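Local coordinates for protein uracil-DNA glycosylase (Sulfolobus tokodaii str. 7, PDB 4ZBY) that belongs to the uracil-DNA glycosylase superfamily and carries an iron/sulfur cluster together with a bound uracil, at residues W20-Y32 against A43-F55. Numbering follows the deposited sequence. Where two conformers were deposited one is given.
With URA (uracil), chain C; SF4 (iron/sulfur cluster), chain B.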
ATOM      1  N   TRP A  20       9.019 -16.870   3.645  1.00 22.83           N
ATOM      2  CA  TRP A  20       7.997 -17.886   3.412  1.00 24.46           C
ATOM      3  C   TRP A  20       7.948 -18.883   4.558  1.00 26.67           C
ATOM      4  O   TRP A  20       6.884 -19.391   4.882  1.00 30.29           O
ATOM      5  CB  TRP A  20       8.225 -18.615   2.073  1.00 25.41           C
ATOM      6  CG  TRP A  20       9.276 -19.704   2.149  1.00 28.99           C
ATOM      7  CD1 TRP A  20      10.610 -19.575   1.903  1.00 30.76           C
ATOM      8  CD2 TRP A  20       9.063 -21.078   2.494  1.00 31.32           C
ATOM      9  NE1 TRP A  20      11.244 -20.782   2.071  1.00 33.31           N
ATOM     10  CE2 TRP A  20      10.314 -21.723   2.433  1.00 33.24           C
ATOM     11  CE3 TRP A  20       7.936 -21.825   2.845  1.00 32.42           C
ATOM     12  CZ2 TRP A  20      10.465 -23.074   2.712  1.00 36.86           C
ATOM     13  CZ3 TRP A  20       8.089 -23.161   3.125  1.00 34.14           C
ATOM     14  CH2 TRP A  20       9.344 -23.776   3.052  1.00 37.20           C
ATOM     15  N   GLN A  21       9.096 -19.158   5.184  1.00 24.50           N
ATOM     16  CA  GLN A  21       9.172 -20.200   6.179  1.00 25.07           C
ATOM     17  C   GLN A  21       8.350 -19.938   7.435  1.00 27.01           C
ATOM     18  O   GLN A  21       8.018 -20.873   8.158  1.00 30.46           O
ATOM     19  CB  GLN A  21      10.639 -20.441   6.570  1.00 30.55           C
ATOM     20  CG  GLN A  21      11.255 -19.297   7.346  1.00 31.04           C
ATOM     21  CD  GLN A  21      12.757 -19.460   7.541  1.00 32.30           C
ATOM     22  OE1 GLN A  21      13.213 -20.225   8.403  1.00 35.14           O
ATOM     23  NE2 GLN A  21      13.537 -18.731   6.747  1.00 29.79           N
ATOM     24  N   PHE A  22       8.012 -18.677   7.680  1.00 28.77           N
ATOM     25  CA  PHE A  22       7.336 -18.290   8.913  1.00 33.06           C
ATOM     26  C   PHE A  22       5.818 -18.202   8.766  1.00 33.55           C
ATOM     27  O   PHE A  22       5.075 -18.188   9.763  1.00 35.90           O
ATOM     28  CB  PHE A  22       7.849 -16.928   9.389  1.00 32.72           C
ATOM     29  CG  PHE A  22       9.342 -16.852   9.523  1.00 33.47           C
ATOM     30  CD1 PHE A  22      10.014 -17.670  10.426  1.00 36.19           C
ATOM     31  CD2 PHE A  22      10.066 -15.947   8.759  1.00 32.29           C
ATOM     32  CE1 PHE A  22      11.405 -17.602  10.549  1.00 37.15           C
ATOM     33  CE2 PHE A  22      11.438 -15.861   8.875  1.00 34.45           C
ATOM     34  CZ  PHE A  22      12.112 -16.687   9.774  1.00 36.07           C
ATOM     35  N   ARG A  23       5.361 -18.139   7.528  1.00 25.22           N
ATOM     36  CA  ARG A  23       3.996 -17.691   7.291  1.00 24.57           C
ATOM     37  C   ARG A  23       2.947 -18.782   7.467  1.00 24.64           C
ATOM     38  O   ARG A  23       3.223 -19.994   7.374  1.00 27.13           O
ATOM     39  CB  ARG A  23       3.870 -17.071   5.886  1.00 25.16           C
ATOM     40  CG  ARG A  23       3.723 -18.091   4.784  1.00 27.36           C
ATOM     41  CD  ARG A  23       3.760 -17.465   3.396  1.00 24.04           C
ATOM     42  NE  ARG A  23       3.864 -18.533   2.406  1.00 22.05           N
ATOM     43  CZ  ARG A  23       4.585 -18.462   1.289  1.00 21.58           C
ATOM     44  NH1 ARG A  23       5.261 -17.354   0.995  1.00 22.24           N
ATOM     45  NH2 ARG A  23       4.634 -19.506   0.469  1.00 24.35           N
ATOM     46  N   THR A  24       1.730 -18.314   7.745  1.00 23.43           N
ATOM     47  CA  THR A  24       0.531 -19.131   7.616  1.00 22.45           C
ATOM     48  C   THR A  24      -0.011 -18.895   6.215  1.00 21.43           C
ATOM     49  O   THR A  24      -0.203 -19.838   5.453  1.00 25.21           O
ATOM     50  CB  THR A  24      -0.538 -18.767   8.656  1.00 25.23           C
ATOM     51  OG1 THR A  24       0.038 -18.872   9.963  1.00 30.72           O
ATOM     52  CG2 THR A  24      -1.741 -19.765   8.569  1.00 23.68           C
ATOM     53  N   ASN A  25      -0.210 -17.630   5.870  1.00 21.50           N
ATOM     54  CA  ASN A  25      -0.667 -17.256   4.521  1.00 21.54           C
ATOM     55  C   ASN A  25       0.102 -16.078   3.978  1.00 20.14           C
ATOM     56  O   ASN A  25       0.262 -15.098   4.686  1.00 19.37           O
ATOM     57  CB  ASN A  25      -2.141 -16.847   4.509  1.00 18.78           C
ATOM     58  CG  ASN A  25      -3.056 -17.976   4.843  1.00 21.27           C
ATOM     59  OD1 ASN A  25      -3.300 -18.862   4.016  1.00 23.93           O
ATOM     60  ND2 ASN A  25      -3.570 -17.963   6.060  1.00 22.39           N
ATOM     61  N   ALA A  26       0.545 -16.162   2.724  1.00 18.16           N
ATOM     62  CA  ALA A  26       1.070 -14.980   2.027  1.00 16.99           C
ATOM     63  C   ALA A  26      -0.117 -14.069   1.784  1.00 17.55           C
ATOM     64  O   ALA A  26      -1.255 -14.547   1.761  1.00 19.30           O
ATOM     65  CB  ALA A  26       1.736 -15.368   0.706  1.00 18.05           C
ATOM     66  N   VAL A  27       0.140 -12.781   1.556  1.00 14.54           N
ATOM     67  CA  VAL A  27      -0.923 -11.792   1.399  1.00 15.15           C
ATOM     68  C   VAL A  27      -0.690 -10.994   0.128  1.00 15.86           C
ATOM     69  O   VAL A  27       0.010  -9.949   0.162  1.00 16.10           O
ATOM     70  CB  VAL A  27      -0.966 -10.835   2.629  1.00 18.34           C
ATOM     71  CG1 VAL A  27      -2.113  -9.859   2.535  1.00 19.36           C
ATOM     72  CG2 VAL A  27      -1.078 -11.648   3.954  1.00 18.70           C
ATOM     73  N   PRO A  28      -1.270 -11.445  -1.002  1.00 17.02           N
ATOM     74  CA  PRO A  28      -1.019 -10.755  -2.274  1.00 16.45           C
ATOM     75  C   PRO A  28      -1.700  -9.382  -2.379  1.00 15.78           C
ATOM     76  O   PRO A  28      -1.179  -8.491  -3.058  1.00 17.07           O
ATOM     77  CB  PRO A  28      -1.585 -11.714  -3.335  1.00 18.25           C
ATOM     78  CG  PRO A  28      -2.484 -12.630  -2.614  1.00 17.41           C
ATOM     79  CD  PRO A  28      -1.942 -12.738  -1.184  1.00 17.68           C
ATOM     80  N   GLY A  29      -2.794  -9.182  -1.665  1.00 13.71           N
ATOM     81  CA  GLY A  29      -3.538  -7.934  -1.802  1.00 13.97           C
ATOM     82  C   GLY A  29      -4.893  -8.278  -2.370  1.00 16.99           C
ATOM     83  O   GLY A  29      -5.066  -9.362  -2.911  1.00 17.92           O
ATOM     84  N   GLU A  30      -5.839  -7.345  -2.269  0.55 14.23           N
ATOM     85  CA  GLU A  30      -7.187  -7.607  -2.744  0.55 15.88           C
ATOM     86  C   GLU A  30      -7.847  -6.309  -3.197  0.55 15.18           C
ATOM     87  O   GLU A  30      -7.501  -5.223  -2.706  0.55 15.02           O
ATOM     88  CB  GLU A  30      -8.014  -8.305  -1.649  0.55 18.24           C
ATOM     89  CG  GLU A  30      -8.304  -7.470  -0.412  0.55 19.47           C
ATOM     90  CD  GLU A  30      -8.972  -8.260   0.717  0.55 23.36           C
ATOM     91  OE1 GLU A  30      -9.160  -9.487   0.590  0.55 25.22           O
ATOM     92  OE2 GLU A  30      -9.318  -7.636   1.738  0.55 23.33           O
ATOM     93  N   GLY A  31      -8.793  -6.423  -4.128  1.00 16.74           N
ATOM     94  CA  GLY A  31      -9.571  -5.276  -4.522  1.00 17.00           C
ATOM     95  C   GLY A  31      -9.850  -5.223  -5.999  1.00 15.54           C
ATOM     96  O   GLY A  31      -9.602  -6.179  -6.742  1.00 15.27           O
ATOM     97  N   TYR A  32     -10.404  -4.094  -6.418  1.00 15.92           N
ATOM     98  CA  TYR A  32     -10.880  -3.915  -7.782  1.00 17.46           C
ATOM     99  C   TYR A  32      -9.726  -3.774  -8.762  1.00 16.81           C
ATOM    100  O   TYR A  32      -8.850  -2.945  -8.554  1.00 16.44           O
ATOM    101  CB  TYR A  32     -11.761  -2.675  -7.813  1.00 16.40           C
ATOM    102  CG  TYR A  32     -12.453  -2.416  -9.113  1.00 16.19           C
ATOM    103  CD1 TYR A  32     -12.592  -1.118  -9.585  1.00 19.88           C
ATOM    104  CD2 TYR A  32     -13.020  -3.455  -9.849  1.00 20.10           C
ATOM    105  CE1 TYR A  32     -13.264  -0.856 -10.769  1.00 22.50           C
ATOM    106  CE2 TYR A  32     -13.689  -3.183 -11.043  1.00 23.56           C
ATOM    107  CZ  TYR A  32     -13.791  -1.888 -11.487  1.00 25.28           C
ATOM    108  OH  TYR A  32     -14.472  -1.624 -12.667  1.00 27.73           O
ATOM    109  N   ALA A  43       4.047  -4.385   5.228  1.00 18.54           N
ATOM    110  CA  ALA A  43       4.016  -5.846   5.212  1.00 15.12           C
ATOM    111  C   ALA A  43       2.875  -6.306   6.100  1.00 17.76           C
ATOM    112  O   ALA A  43       2.426  -5.556   6.988  1.00 21.05           O
ATOM    113  CB  ALA A  43       5.374  -6.436   5.679  1.00 15.05           C
ATOM    114  N   PRO A  44       2.408  -7.538   5.887  1.00 17.78           N
ATOM    115  CA  PRO A  44       1.370  -8.116   6.741  1.00 18.05           C
ATOM    116  C   PRO A  44       1.758  -8.139   8.205  1.00 20.75           C
ATOM    117  O   PRO A  44       2.915  -8.410   8.550  1.00 21.56           O
ATOM    118  CB  PRO A  44       1.247  -9.565   6.230  1.00 18.53           C
ATOM    119  CG  PRO A  44       1.800  -9.559   4.884  1.00 19.92           C
ATOM    120  CD  PRO A  44       2.785  -8.436   4.777  1.00 17.74           C
ATOM    121  N   GLY A  45       0.787  -7.894   9.076  1.00 20.78           N
ATOM    122  CA  GLY A  45       0.993  -8.211  10.471  1.00 21.50           C
ATOM    123  C   GLY A  45       0.395  -9.558  10.833  1.00 21.81           C
ATOM    124  O   GLY A  45       0.141 -10.405   9.972  1.00 20.66           O
ATOM    125  N   GLU A  46       0.158  -9.750  12.128  1.00 22.78           N
ATOM    126  CA  GLU A  46      -0.301 -11.031  12.639  1.00 25.33           C
ATOM    127  C   GLU A  46      -1.660 -11.457  12.074  1.00 22.02           C
ATOM    128  O   GLU A  46      -1.837 -12.611  11.667  1.00 22.16           O
ATOM    129  CB  GLU A  46      -0.376 -10.978  14.179  1.00 32.72           C
ATOM    130  CG  GLU A  46      -0.775 -12.280  14.826  1.00 41.07           C
ATOM    131  CD  GLU A  46      -0.806 -12.193  16.347  1.00 48.44           C
ATOM    132  OE1 GLU A  46      -0.595 -11.092  16.895  1.00 48.53           O
ATOM    133  OE2 GLU A  46      -1.043 -13.238  16.990  1.00 53.44           O
ATOM    134  N   ASN A  47      -2.643 -10.562  12.102  1.00 22.59           N
ATOM    135  CA  ASN A  47      -3.977 -10.935  11.640  0.59 25.30           C
ATOM    136  C   ASN A  47      -4.007 -11.122  10.137  1.00 22.10           C
ATOM    137  O   ASN A  47      -4.733 -11.976   9.617  1.00 22.17           O
ATOM    138  CB  ASN A  47      -5.009  -9.889  12.062  0.59 27.79           C
ATOM    139  CG  ASN A  47      -5.149  -9.798  13.566  0.59 30.76           C
ATOM    140  OD1 ASN A  47      -4.995  -8.727  14.154  0.59 32.82           O
ATOM    141  ND2 ASN A  47      -5.419 -10.931  14.199  0.59 31.50           N
ATOM    142  N   GLU A  48      -3.212 -10.332   9.438  1.00 19.22           N
ATOM    143  CA  GLU A  48      -3.103 -10.464   7.985  1.00 17.71           C
ATOM    144  C   GLU A  48      -2.559 -11.835   7.601  1.00 20.05           C
ATOM    145  O   GLU A  48      -3.046 -12.481   6.690  1.00 19.30           O
ATOM    146  CB  GLU A  48      -2.199  -9.360   7.422  1.00 16.87           C
ATOM    147  CG  GLU A  48      -2.837  -7.972   7.470  1.00 16.95           C
ATOM    148  CD  GLU A  48      -2.892  -7.385   8.863  1.00 21.31           C
ATOM    149  OE1 GLU A  48      -2.061  -7.760   9.747  1.00 18.85           O
ATOM    150  OE2 GLU A  48      -3.785  -6.545   9.093  1.00 23.77           O
ATOM    151  N   ASP A  49      -1.524 -12.264   8.308  1.00 18.23           N
ATOM    152  CA  ASP A  49      -0.912 -13.571   8.112  1.00 18.00           C
ATOM    153  C   ASP A  49      -1.922 -14.687   8.358  1.00 20.79           C
ATOM    154  O   ASP A  49      -2.023 -15.644   7.586  1.00 21.08           O
ATOM    155  CB  ASP A  49       0.298 -13.697   9.064  1.00 18.56           C
ATOM    156  CG  ASP A  49       0.967 -15.059   9.021  1.00 25.41           C
ATOM    157  OD1 ASP A  49       1.370 -15.508   7.942  1.00 26.69           O
ATOM    158  OD2 ASP A  49       1.117 -15.677  10.096  1.00 30.09           O
ATOM    159  N   LYS A  50      -2.658 -14.566   9.458  1.00 22.05           N
ATOM    160  CA  LYS A  50      -3.657 -15.567   9.815  1.00 26.49           C
ATOM    161  C   LYS A  50      -4.740 -15.657   8.748  1.00 25.21           C
ATOM    162  O   LYS A  50      -5.245 -16.748   8.455  1.00 24.85           O
ATOM    163  CB  LYS A  50      -4.296 -15.243  11.165  1.00 29.86           C
ATOM    164  CG  LYS A  50      -3.476 -15.618  12.370  1.00 36.13           C
ATOM    165  CD  LYS A  50      -4.332 -15.567  13.630  1.00 43.51           C
ATOM    166  CE  LYS A  50      -3.574 -16.051  14.853  1.00 49.24           C
ATOM    167  NZ  LYS A  50      -2.730 -14.980  15.465  1.00 52.74           N
ATOM    168  N   GLU A  51      -5.104 -14.513   8.184  1.00 25.88           N
ATOM    169  CA  GLU A  51      -6.257 -14.452   7.288  1.00 24.92           C
ATOM    170  C   GLU A  51      -5.935 -14.487   5.803  1.00 24.94           C
ATOM    171  O   GLU A  51      -6.817 -14.761   5.004  1.00 28.83           O
ATOM    172  CB  GLU A  51      -7.088 -13.193   7.599  1.00 24.50           C
ATOM    173  CG  GLU A  51      -7.792 -13.301   8.941  1.00 30.47           C
ATOM    174  CD  GLU A  51      -8.543 -12.040   9.333  1.00 31.92           C
ATOM    175  OE1 GLU A  51      -9.233 -11.457   8.468  1.00 28.18           O
ATOM    176  OE2 GLU A  51      -8.436 -11.639  10.515  1.00 36.01           O
ATOM    177  N   GLY A  52      -4.696 -14.198   5.420  1.00 21.51           N
ATOM    178  CA  GLY A  52      -4.339 -14.084   4.011  1.00 21.02           C
ATOM    179  C   GLY A  52      -4.830 -12.808   3.326  1.00 21.70           C
ATOM    180  O   GLY A  52      -4.957 -12.754   2.103  1.00 21.24           O
ATOM    181  N   ARG A  53      -5.102 -11.779   4.122  1.00 22.93           N
ATOM    182  CA  ARG A  53      -5.763 -10.550   3.653  1.00 23.00           C
ATOM    183  C   ARG A  53      -5.012  -9.347   4.199  1.00 19.94           C
ATOM    184  O   ARG A  53      -4.540  -9.411   5.312  1.00 20.51           O
ATOM    185  CB  ARG A  53      -7.211 -10.497   4.134  1.00 26.47           C
ATOM    186  CG  ARG A  53      -8.018 -11.762   3.930  1.00 34.98           C
ATOM    187  CD  ARG A  53      -9.421 -11.512   4.382  1.00 41.62           C
ATOM    188  NE  ARG A  53      -9.878 -10.247   3.815  1.00 44.39           N
ATOM    189  CZ  ARG A  53     -10.886  -9.532   4.294  1.00 45.83           C
ATOM    190  NH1 ARG A  53     -11.577  -9.967   5.347  1.00 44.71           N
ATOM    191  NH2 ARG A  53     -11.216  -8.390   3.705  1.00 44.13           N
ATOM    192  N   PRO A  54      -4.905  -8.249   3.428  1.00 18.62           N
ATOM    193  CA  PRO A  54      -4.184  -7.077   3.924  1.00 19.26           C
ATOM    194  C   PRO A  54      -5.055  -6.223   4.857  1.00 19.36           C
ATOM    195  O   PRO A  54      -6.286  -6.192   4.718  1.00 18.15           O
ATOM    196  CB  PRO A  54      -3.833  -6.317   2.642  1.00 20.69           C
ATOM    197  CG  PRO A  54      -4.968  -6.638   1.734  1.00 18.77           C
ATOM    198  CD  PRO A  54      -5.388  -8.063   2.043  1.00 19.82           C
ATOM    199  N   PHE A  55      -4.403  -5.543   5.794  1.00 20.83           N
ATOM    200  CA  PHE A  55      -5.061  -4.537   6.619  1.00 19.93           C
ATOM    201  C   PHE A  55      -6.406  -5.018   7.215  1.00 17.88           C
ATOM    202  O   PHE A  55      -7.496  -4.476   6.929  1.00 18.71           O
ATOM    203  CB  PHE A  55      -5.221  -3.241   5.796  1.00 19.31           C
ATOM    204  CG  PHE A  55      -3.934  -2.450   5.664  1.00 19.66           C
ATOM    205  CD1 PHE A  55      -3.398  -1.794   6.763  1.00 20.59           C
ATOM    206  CD2 PHE A  55      -3.252  -2.380   4.457  1.00 20.52           C
ATOM    207  CE1 PHE A  55      -2.233  -1.058   6.655  1.00 20.65           C
ATOM    208  CE2 PHE A  55      -2.077  -1.667   4.347  1.00 17.36           C
ATOM    209  CZ  PHE A  55      -1.571  -0.998   5.432  1.00 18.34           C
TER
HETATM  210  N1  URA C 202       0.467  -3.186   8.220  1.00 27.42           N
HETATM  211  C2  URA C 202       0.747  -3.062   6.904  1.00 24.52           C
HETATM  212  O2  URA C 202       1.690  -2.419   6.482  1.00 22.65           O
HETATM  213  N3  URA C 202       0.042  -3.843   6.075  1.00 23.73           N
HETATM  214  C4  URA C 202      -0.913  -4.729   6.427  1.00 22.81           C
HETATM  215  O4  URA C 202      -1.527  -5.322   5.557  1.00 20.13           O
HETATM  216  C5  URA C 202      -1.186  -4.824   7.806  1.00 24.48           C
HETATM  217  C6  URA C 202      -0.501  -4.048   8.679  1.00 24.69           C
HETATM  218 FE1  SF4 B 201       9.191 -13.251   0.131  1.00 23.05          FE
HETATM  219 FE2  SF4 B 201       7.691 -14.332  -1.791  1.00 22.47          FE
HETATM  220 FE3  SF4 B 201       6.591 -13.775   0.605  1.00 20.70          FE
HETATM  221 FE4  SF4 B 201       7.269 -11.799  -1.049  1.00 21.04          FE
HETATM  222  S1  SF4 B 201       5.647 -13.353  -1.393  1.00 17.58           S
HETATM  223  S2  SF4 B 201       7.670 -11.875   1.159  1.00 19.19           S
HETATM  224  S3  SF4 B 201       9.149 -12.646  -2.031  1.00 22.02           S
HETATM  225  S4  SF4 B 201       8.280 -15.290   0.172  1.00 20.93           S
HETATM  226  O   HOH W   1       2.372 -17.827  10.746  1.00 39.51           O
HETATM  227  O   HOH W   2       2.250 -13.649   6.105  1.00 21.25           O
HETATM  228  O   HOH W   3      -4.597 -10.818  -0.061  1.00 18.98           O
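Asp49, on the helix 46-51, turns its carboxylate onto the backbone of Thr24 and Asn25. Asp49 CG stands anti to the backbone N (chi1 176°), which carries Asp49 OD1 to Thr24 N at 2.8 Å, on the syn side and 20° out of the carboxylate plane. Asn25 N adds a weak bond to the same oxygen, and a water joins OD1 to Asn25 O. A second water ties OD2 to Thr24 OG1 and Phe22 O, so both carboxylate oxygens are engaged. Next along, the Asn25 amide reaches the last turn of the helix: ND2 donates to Asp49 O at 3.2 Å, in the carbonyl plane and nearly in its own amide plane, while Asn25 CB rests on Gly52 CA. Gly52, just past the helix, takes a positive phi, and a water links its O to Gly29 N. Val27 is the apolar wedge. Val27 CG2 lies 3.7 Å from Pro44 CG and also touches Glu48 O; Val27 CG1, anti to the backbone N, presses on the Arg53-Pro54 peptide, 3.3 Å from Pro54 N. At the far end Glu30 passes slantwise over the Pro54 ring, with its CG and CD against Pro54 CD, and forms a salt bridge with Arg53, Arg53 NH2 to Glu30 OE2 at 2.8 Å. OE2 is met on its syn side and lies near the guanidinium plane, although the two flat groups are 44° apart; Arg75 is a second partner of OE2. The contact bridges two sites: Arg23 NH1, hydrogen-bonded to Cys14 O, lies near the iron/sulfur cluster, whereas the Glu48 carboxylate, held by Val56 N and Gly57 N, lies against uracil C5, and one face of the Phe55 ring covers N3, with Phe55 N bonded to O4. Strand 30-31 edges the mixed sheet beside strand 79-82, which Pro54 and Phe55 touch, and helix 4-12 packs against Ala26 and Pro28.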